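Local atomic coordinates of anti-Sigma factor ChrR, transcriptional activator ChrR (Rhodobacter sphaeroides, PDB entry 2Z2S), a protein that acts as an anti-sigma factor, inhibiting the extracytoplasmic function sigma factor RpoE and so indirectly controlling transcription of the cycA and rpoE genes. Residues L129-G134 and G184-C189; V28-S33 and L148-Q153; S21-L26 and G123-R128. All coordinates share one frame; numbering follows the deposited sequence.

Contact 1 of 3, residues L129-G134 and G184-C189; sequences LLWIPG and GLDCIC
The six-membered ring of Trp131 lies over the aliphatic arm of Ile188, whose CG1 sits 4.2 Å from the ring centroid and 25° off its normal, a CH-pi contact over one face. Both residues belong to adjacent antiparallel strands of the cupin-like domain, 126-132 and 187-193, and they form a non-hydrogen-bonded pair. The indole turns back toward its partner because CG stands anti to the backbone N of Trp131 (chi1 -179°), which lets CZ3 come to 3.4 Å from Ile188 CD1. A broad flat ring suits this place, since it rests on a branched chain while Arg115 makes a cation-pi contact with it. With alanine in place of Trp131, Ile188 would probably lose the flat surface it rests against and Arg115 its cation-pi partner. At one end of the ring, NE1 lies near Asp186 OD2 in a weak, bent hydrogen bond, doubtful because that oxygen is crowded in the model.

On the face of the sheet away from Trp131 and Ile188, Leu130 and Ile132 pair with Cys189 and Cys187, each in a hydrogen-bonded position. The compact cysteines pack there with Phe156, while Ile132 and Cys187 both touch Ala181, so small and branched apolar groups meet on that face. Leu130 also comes within about 8 Å, side chain to side chain, of His177, a ligand of the second zinc site.

Four backbone hydrogen bonds join the two strands. Ile132 N donates to Cys187 O at 3.2 Å, and Cys187 N returns a bond to Ile132 O. Two residues along, at the next hydrogen-bonded pair, Cys189 N donates to Leu130 O at 2.9 Å, and Leu130 N donates to Cys189 O at 3.0 Å.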
loop_
_atom_site.group_PDB
_atom_site.type_symbol
_atom_site.label_atom_id
_atom_site.label_comp_id
_atom_site.label_asym_id
_atom_site.label_seq_id
_atom_site.Cartn_x
_atom_site.Cartn_y
_atom_site.Cartn_z
ATOM N N LEU B 129 11.812 16.601 2.582
ATOM C CA LEU B 129 10.747 17.523 2.949
ATOM C C LEU B 129 11.208 18.897 2.500
ATOM O O LEU B 129 12.291 19.334 2.864
ATOM C CB LEU B 129 10.531 17.541 4.463
ATOM C CG LEU B 129 9.890 16.319 5.111
ATOM C CD1 LEU B 129 9.864 16.511 6.619
ATOM C CD2 LEU B 129 8.474 16.130 4.568
ATOM N N LEU B 130 10.402 19.569 1.695
ATOM C CA LEU B 130 10.758 20.896 1.234
ATOM C C LEU B 130 9.905 21.907 1.971
ATOM O O LEU B 130 8.695 21.748 2.080
ATOM C CB LEU B 130 10.530 21.013 -0.265
ATOM C CG LEU B 130 11.545 20.266 -1.124
ATOM C CD1 LEU B 130 11.120 20.297 -2.582
ATOM C CD2 LEU B 130 12.910 20.911 -0.941
ATOM N N TRP B 131 10.541 22.942 2.494
ATOM C CA TRP B 131 9.817 23.970 3.222
ATOM C C TRP B 131 9.898 25.268 2.428
ATOM O O TRP B 131 10.946 25.909 2.359
ATOM C CB TRP B 131 10.419 24.135 4.620
ATOM C CG TRP B 131 9.736 25.150 5.474
ATOM C CD1 TRP B 131 9.687 26.497 5.266
ATOM C CD2 TRP B 131 9.028 24.906 6.690
ATOM N NE1 TRP B 131 8.996 27.110 6.280
ATOM C CE2 TRP B 131 8.579 26.155 7.171
ATOM C CE3 TRP B 131 8.730 23.753 7.426
ATOM C CZ2 TRP B 131 7.844 26.287 8.356
ATOM C CZ3 TRP B 131 7.996 23.882 8.609
ATOM C CH2 TRP B 131 7.564 25.143 9.059
ATOM N N ILE B 132 8.775 25.643 1.829
ATOM C CA ILE B 132 8.693 26.842 1.008
ATOM C C ILE B 132 7.684 27.816 1.559
ATOM O O ILE B 132 6.495 27.517 1.618
ATOM C CB ILE B 132 8.273 26.486 -0.394
ATOM C CG1 ILE B 132 9.316 25.585 -0.996
ATOM C CG2 ILE B 132 8.106 27.723 -1.248
ATOM C CD1 ILE B 132 8.708 24.762 -1.945
ATOM N N PRO B 133 8.151 29.007 1.952
ATOM C CA PRO B 133 7.349 30.093 2.518
ATOM C C PRO B 133 6.433 30.724 1.485
ATOM O O PRO B 133 6.700 30.667 0.283
ATOM C CB PRO B 133 8.402 31.077 3.018
ATOM C CG PRO B 133 9.646 30.223 3.166
ATOM C CD PRO B 133 9.572 29.379 1.945
ATOM N N GLY B 134 5.352 31.331 1.959
ATOM C CA GLY B 134 4.425 31.967 1.049
ATOM C C GLY B 134 5.130 33.007 0.205
ATOM O O GLY B 134 5.935 33.784 0.715
ATOM N N GLY B 184 0.022 32.976 2.392
ATOM C CA GLY B 184 -0.920 32.638 3.440
ATOM C C GLY B 184 -0.125 31.826 4.435
ATOM O O GLY B 184 0.453 32.382 5.364
ATOM N N LEU B 185 -0.071 30.513 4.235
ATOM C CA LEU B 185 0.694 29.650 5.122
ATOM C C LEU B 185 1.898 29.117 4.364
ATOM O O LEU B 185 1.959 29.215 3.140
ATOM C CB LEU B 185 -0.173 28.495 5.628
ATOM C CG LEU B 185 -0.674 28.636 7.067
ATOM C CD1 LEU B 185 -2.057 28.029 7.197
ATOM C CD2 LEU B 185 0.320 27.972 8.022
ATOM N N ASP B 186 2.869 28.576 5.087
ATOM C CA ASP B 186 4.041 28.029 4.432
ATOM C C ASP B 186 3.689 26.664 3.850
ATOM O O ASP B 186 3.113 25.799 4.525
ATOM C CB ASP B 186 5.211 27.927 5.414
ATOM C CG ASP B 186 5.946 29.250 5.586
ATOM O OD1 ASP B 186 5.332 30.216 6.093
ATOM O OD2 ASP B 186 7.140 29.318 5.207
ATOM N N CYS B 187 4.028 26.500 2.575
ATOM C CA CYS B 187 3.761 25.278 1.838
ATOM C C CYS B 187 4.838 24.229 2.040
ATOM O O CYS B 187 5.908 24.317 1.452
ATOM C CB CYS B 187 3.643 25.605 0.356
ATOM S SG CYS B 187 3.796 24.191 -0.720
ATOM N N ILE B 188 4.553 23.230 2.868
ATOM C CA ILE B 188 5.516 22.164 3.116
ATOM C C ILE B 188 5.145 20.969 2.250
ATOM O O ILE B 188 3.990 20.554 2.217
ATOM C CB ILE B 188 5.500 21.726 4.584
ATOM C CG1 ILE B 188 5.565 22.956 5.488
ATOM C CG2 ILE B 188 6.670 20.801 4.854
ATOM C CD1 ILE B 188 5.294 22.658 6.945
ATOM N N CYS B 189 6.124 20.410 1.553
ATOM C CA CYS B 189 5.867 19.275 0.687
ATOM C C CYS B 189 6.758 18.088 0.974
ATOM O O CYS B 189 7.735 18.191 1.711
ATOM C CB CYS B 189 6.082 19.676 -0.765
ATOM S SG CYS B 189 5.057 21.028 -1.291
#

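Contact 2 of 3, residues V28-S33 and L148-Q153; sequences VATHLS and LTLVLQ. With ZN (zinc ion), chain I.
Helix 28-32 runs in roughly the same direction as strand 148-151, their axes 31° apart and 9.1 Å distant at closest approach, a spacing that side chains must bridge. The nearest backbone pair is His31 and Leu150, with CA atoms 7.0 Å apart. The zinc-binding helix of a zinc-associated anti-sigma (ZAS) factor here packs on the cupin-like sheet. Leu150 lies at the middle of the contact: its CG lies anti to the backbone N (chi1 169°), which carries the two methyl groups toward the helix. CD2 meets Thr30 CG2 at 3.4 Å, and CD1 approaches the imidazole of His31 at an edge, 4.0 Å from ND1. A forked leucine suits this place because one branch serves the threonine and the other the histidine.

Thr30 shows the value of its mixed side chain. Its methyl faces the strand, while OG1 is satisfied within its own helix by a hydrogen bond to Leu26 O, leaving apolar surface for Leu150. Two residues earlier, Val28 CG2 touches Leu148 CD1 at 3.9 Å, and both side chains are apolar, which suits their buried position.

His31 does more than pack. Its NE2 binds the zinc ion at 2.0 Å, and His6, Cys35 and Cys38 complete the site, whose metal is required for anti-sigma function. At the other nitrogen, ND1 makes a weak hydrogen bond to Gly166 O, which probably helps the zinc to fix the turn of the ring. Leu150 CD1 thus packs beside a zinc ligand, one of the touches between the metal-binding helix and the cupin sheet.

Around this seam, Tyr15 of helix 9-17 packs on Val28 and Leu11 of the same helix on Leu148, while Leu190 of strand 187-193 touches Thr30. Leu32 packs on Cys38 and Ala42 of helix 36-54.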
loop_
_atom_site.group_PDB
_atom_site.type_symbol
_atom_site.label_atom_id
_atom_site.label_comp_id
_atom_site.label_asym_id
_atom_site.label_seq_id
_atom_site.Cartn_x
_atom_site.Cartn_y
_atom_site.Cartn_z
ATOM N N VAL B 28 3.687 7.919 -2.372
ATOM C CA VAL B 28 2.435 7.314 -2.782
ATOM C C VAL B 28 1.588 6.906 -1.581
ATOM O O VAL B 28 0.388 7.182 -1.530
ATOM C CB VAL B 28 2.681 6.095 -3.652
ATOM C CG1 VAL B 28 1.371 5.409 -3.961
ATOM C CG2 VAL B 28 3.343 6.522 -4.926
ATOM N N ALA B 29 2.217 6.259 -0.608
ATOM C CA ALA B 29 1.493 5.830 0.581
ATOM C C ALA B 29 1.077 6.976 1.507
ATOM O O ALA B 29 0.124 6.832 2.260
ATOM C CB ALA B 29 2.312 4.800 1.357
ATOM N N THR B 30 1.767 8.113 1.473
ATOM C CA THR B 30 1.356 9.200 2.346
ATOM C C THR B 30 0.121 9.798 1.728
ATOM O O THR B 30 -0.784 10.269 2.419
ATOM C CB THR B 30 2.426 10.292 2.508
ATOM O OG1 THR B 30 3.586 9.739 3.143
ATOM C CG2 THR B 30 1.893 11.401 3.417
ATOM N N HIS B 31 0.070 9.771 0.408
ATOM C CA HIS B 31 -1.106 10.291 -0.251
ATOM C C HIS B 31 -2.232 9.344 0.123
ATOM O O HIS B 31 -3.275 9.782 0.591
ATOM C CB HIS B 31 -0.929 10.313 -1.765
ATOM C CG HIS B 31 -2.121 10.842 -2.490
ATOM N ND1 HIS B 31 -2.581 12.131 -2.323
ATOM C CD2 HIS B 31 -2.962 10.254 -3.375
ATOM C CE1 HIS B 31 -3.653 12.315 -3.074
ATOM N NE2 HIS B 31 -3.904 11.191 -3.722
ATOM N N LEU B 32 -2.001 8.041 -0.050
ATOM C CA LEU B 32 -3.016 7.038 0.254
ATOM C C LEU B 32 -3.613 7.188 1.638
ATOM O O LEU B 32 -4.799 6.920 1.840
ATOM C CB LEU B 32 -2.474 5.607 0.097
ATOM C CG LEU B 32 -2.130 5.062 -1.301
ATOM C CD1 LEU B 32 -1.935 3.569 -1.215
ATOM C CD2 LEU B 32 -3.225 5.375 -2.299
ATOM N N SER B 33 -2.827 7.620 2.610
ATOM C CA SER B 33 -3.425 7.759 3.926
ATOM C C SER B 33 -4.085 9.115 4.119
ATOM O O SER B 33 -4.601 9.395 5.195
ATOM C CB SER B 33 -2.388 7.562 5.009
ATOM O OG SER B 33 -1.726 8.782 5.188
ATOM N N LEU B 148 7.822 13.042 -7.745
ATOM C CA LEU B 148 6.523 13.020 -7.060
ATOM C C LEU B 148 6.519 14.034 -5.931
ATOM O O LEU B 148 7.418 14.039 -5.094
ATOM C CB LEU B 148 6.237 11.658 -6.446
ATOM C CG LEU B 148 5.991 10.474 -7.371
ATOM C CD1 LEU B 148 5.547 9.294 -6.524
ATOM C CD2 LEU B 148 4.921 10.823 -8.415
ATOM N N THR B 149 5.497 14.878 -5.889
ATOM C CA THR B 149 5.415 15.888 -4.842
ATOM C C THR B 149 4.058 15.817 -4.157
ATOM O O THR B 149 3.025 15.695 -4.815
ATOM C CB THR B 149 5.614 17.311 -5.433
ATOM O OG1 THR B 149 6.775 17.320 -6.273
ATOM C CG2 THR B 149 5.809 18.344 -4.327
ATOM N N LEU B 150 4.065 15.890 -2.833
ATOM C CA LEU B 150 2.828 15.845 -2.062
ATOM C C LEU B 150 2.806 17.011 -1.101
ATOM O O LEU B 150 3.679 17.127 -0.255
ATOM C CB LEU B 150 2.730 14.531 -1.282
ATOM C CG LEU B 150 1.661 14.339 -0.195
ATOM C CD1 LEU B 150 0.244 14.498 -0.733
ATOM C CD2 LEU B 150 1.839 12.947 0.376
ATOM N N VAL B 151 1.810 17.876 -1.247
ATOM C CA VAL B 151 1.677 19.035 -0.383
ATOM C C VAL B 151 1.108 18.589 0.957
ATOM O O VAL B 151 0.074 17.922 1.011
ATOM C CB VAL B 151 0.728 20.064 -1.005
ATOM C CG1 VAL B 151 0.689 21.329 -0.160
ATOM C CG2 VAL B 151 1.176 20.379 -2.409
ATOM N N LEU B 152 1.777 18.960 2.040
ATOM C CA LEU B 152 1.317 18.582 3.368
ATOM C C LEU B 152 0.690 19.766 4.070
ATOM O O LEU B 152 -0.073 19.601 5.020
ATOM C CB LEU B 152 2.484 18.054 4.197
ATOM C CG LEU B 152 3.195 16.849 3.582
ATOM C CD1 LEU B 152 4.425 16.507 4.391
ATOM C CD2 LEU B 152 2.241 15.669 3.532
ATOM N N GLN B 153 1.027 20.961 3.600
ATOM C CA GLN B 153 0.493 22.192 4.168
ATOM C C GLN B 153 0.554 23.302 3.130
ATOM O O GLN B 153 1.449 23.333 2.286
ATOM C CB GLN B 153 1.287 22.606 5.410
ATOM C CG GLN B 153 0.676 23.794 6.132
ATOM C CD GLN B 153 1.524 24.297 7.285
ATOM O OE1 GLN B 153 2.615 24.825 7.078
ATOM N NE2 GLN B 153 1.024 24.139 8.504
HETATM ZN ZN ZN I . -5.768 10.661 -4.202
#

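Contact 3 of 3, residues S21-L26 and G123-R128; sequences SEAFSL and GEAIAR
Ala23 and Ala125 press together methyl to methyl, CB to CB at 3.5 Å, at the tight centre where helix 22-26 meets the chain leading into strand 126-128. Ala23 CB also faces Ala127 CB at 4.2 Å, and CA atoms of that pair stand only 5.3 Å apart. Alanine suits these places because larger groups could hardly fit so close an approach. Gly123, at a positive phi that favours glycine, has no side chain to run into Ser21. Phe24 widens the apolar patch: Ala125 CB sits over one face of its ring, 4.0 Å from CE2. Farther along, Leu26 CD2 reaches Ala127 CB. Buried Glu22 bonds Gly122 N and the backbone of another protein chain through OE2, and Tyr97 OH through OE1.

The margin is looser. A water accepts from Ala23 N and donates to Ala125 O, both at 2.8 Å, which gives these backbone groups partners where they do not bond directly. The CB of exposed Glu124 points away, and Ile126 likewise turns outward.

Small alanines letting a helix lie close on a strand make this a helix-on-sheet interface between domains, here joining the zinc-binding anti-sigma domain to the cupin-like domain.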
loop_
_atom_site.group_PDB
_atom_site.type_symbol
_atom_site.label_atom_id
_atom_site.label_comp_id
_atom_site.label_asym_id
_atom_site.label_seq_id
_atom_site.Cartn_x
_atom_site.Cartn_y
_atom_site.Cartn_z
ATOM N N SER B 21 10.351 1.862 -5.536
ATOM C CA SER B 21 11.514 2.124 -4.678
ATOM C C SER B 21 11.023 2.851 -3.436
ATOM O O SER B 21 10.142 3.701 -3.517
ATOM C CB SER B 21 12.541 2.999 -5.379
ATOM O OG SER B 21 12.045 4.319 -5.452
ATOM N N GLU B 22 11.610 2.524 -2.292
ATOM C CA GLU B 22 11.204 3.093 -1.010
ATOM C C GLU B 22 10.783 4.556 -1.014
ATOM O O GLU B 22 9.787 4.934 -0.393
ATOM C CB GLU B 22 12.301 2.890 0.025
ATOM C CG GLU B 22 11.844 3.281 1.408
ATOM C CD GLU B 22 12.845 2.925 2.486
ATOM O OE1 GLU B 22 12.603 3.285 3.657
ATOM O OE2 GLU B 22 13.866 2.286 2.166
ATOM N N ALA B 23 11.546 5.387 -1.704
ATOM C CA ALA B 23 11.219 6.803 -1.769
ATOM C C ALA B 23 9.801 6.997 -2.344
ATOM O O ALA B 23 8.897 7.501 -1.666
ATOM C CB ALA B 23 12.271 7.545 -2.632
ATOM N N PHE B 24 9.612 6.592 -3.595
ATOM C CA PHE B 24 8.313 6.728 -4.230
ATOM C C PHE B 24 7.208 6.072 -3.395
ATOM O O PHE B 24 6.130 6.632 -3.252
ATOM C CB PHE B 24 8.353 6.152 -5.656
ATOM C CG PHE B 24 9.255 6.920 -6.590
ATOM C CD1 PHE B 24 9.167 8.301 -6.670
ATOM C CD2 PHE B 24 10.180 6.271 -7.389
ATOM C CE1 PHE B 24 9.984 9.020 -7.522
ATOM C CE2 PHE B 24 11.001 6.992 -8.247
ATOM C CZ PHE B 24 10.897 8.366 -8.311
ATOM N N SER B 25 7.476 4.896 -2.837
ATOM C CA SER B 25 6.497 4.220 -1.990
ATOM C C SER B 25 6.124 5.121 -0.829
ATOM O O SER B 25 5.004 5.095 -0.343
ATOM C CB SER B 25 7.073 2.929 -1.426
ATOM O OG SER B 25 7.446 2.047 -2.466
ATOM N N LEU B 26 7.074 5.915 -0.366
ATOM C CA LEU B 26 6.798 6.816 0.738
ATOM C C LEU B 26 5.790 7.910 0.346
ATOM O O LEU B 26 4.867 8.228 1.081
ATOM C CB LEU B 26 8.108 7.441 1.222
ATOM C CG LEU B 26 8.025 8.364 2.444
ATOM C CD1 LEU B 26 7.151 7.717 3.515
ATOM C CD2 LEU B 26 9.453 8.646 2.992
ATOM N N GLY B 123 16.868 1.885 -1.634
ATOM C CA GLY B 123 16.609 2.172 -3.034
ATOM C C GLY B 123 17.449 3.321 -3.566
ATOM O O GLY B 123 18.179 3.971 -2.821
ATOM N N GLU B 124 17.340 3.574 -4.867
ATOM C CA GLU B 124 18.086 4.647 -5.501
ATOM C C GLU B 124 17.215 5.826 -5.930
ATOM O O GLU B 124 17.416 6.387 -7.001
ATOM C CB GLU B 124 18.833 4.103 -6.689
ATOM N N ALA B 125 16.236 6.183 -5.103
ATOM C CA ALA B 125 15.353 7.318 -5.365
ATOM C C ALA B 125 15.454 8.089 -4.058
ATOM O O ALA B 125 15.548 7.480 -2.993
ATOM C CB ALA B 125 13.946 6.849 -5.595
ATOM N N ILE B 126 15.454 9.413 -4.117
ATOM C CA ILE B 126 15.607 10.192 -2.894
ATOM C C ILE B 126 14.329 10.884 -2.441
ATOM O O ILE B 126 13.546 11.340 -3.261
ATOM C CB ILE B 126 16.717 11.264 -3.060
ATOM C CG1 ILE B 126 18.062 10.602 -3.383
ATOM C CG2 ILE B 126 16.852 12.074 -1.787
ATOM C CD1 ILE B 126 18.182 10.037 -4.796
ATOM N N ALA B 127 14.135 10.971 -1.128
ATOM C CA ALA B 127 12.954 11.617 -0.568
ATOM C C ALA B 127 13.420 12.741 0.326
ATOM O O ALA B 127 14.493 12.647 0.930
ATOM C CB ALA B 127 12.144 10.625 0.242
ATOM N N ARG B 128 12.612 13.794 0.417
ATOM C CA ARG B 128 12.946 14.951 1.244
ATOM C C ARG B 128 11.731 15.819 1.512
ATOM O O ARG B 128 10.744 15.775 0.775
ATOM C CB ARG B 128 14.019 15.801 0.557
ATOM C CG ARG B 128 13.560 16.429 -0.744
ATOM C CD ARG B 128 14.648 16.412 -1.806
ATOM N NE ARG B 128 14.162 15.768 -3.024
ATOM C CZ ARG B 128 13.102 16.177 -3.718
ATOM N NH1 ARG B 128 12.413 17.241 -3.318
ATOM N NH2 ARG B 128 12.722 15.514 -4.803
HETATM O O HOH W 1 14.268 5.169 -2.227
#

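Overall arrangement
Contact 1 belongs to the cupin-like domain alone, whereas contacts 2 and 3 join that domain to the anti-sigma domain through one helix, 22-32. Strand 126-132 serves contact 3 at its start and contact 1 at its end, their centres about 21 Å apart. Contacts 2 and 3 are about 13 Å apart between centres and meet where Leu148 CD1 touches Phe24 CD1 at 3.8 Å. Contacts 1 and 2, about 14 Å apart, share neighbouring strands, with a probable hydrogen bond of 2.7 Å from Leu152 N to Ile188 O. The bound zinc lies at contact 2; contact 3 approaches the second site, Phe24 being about 6 Å from Glu147 between side chains.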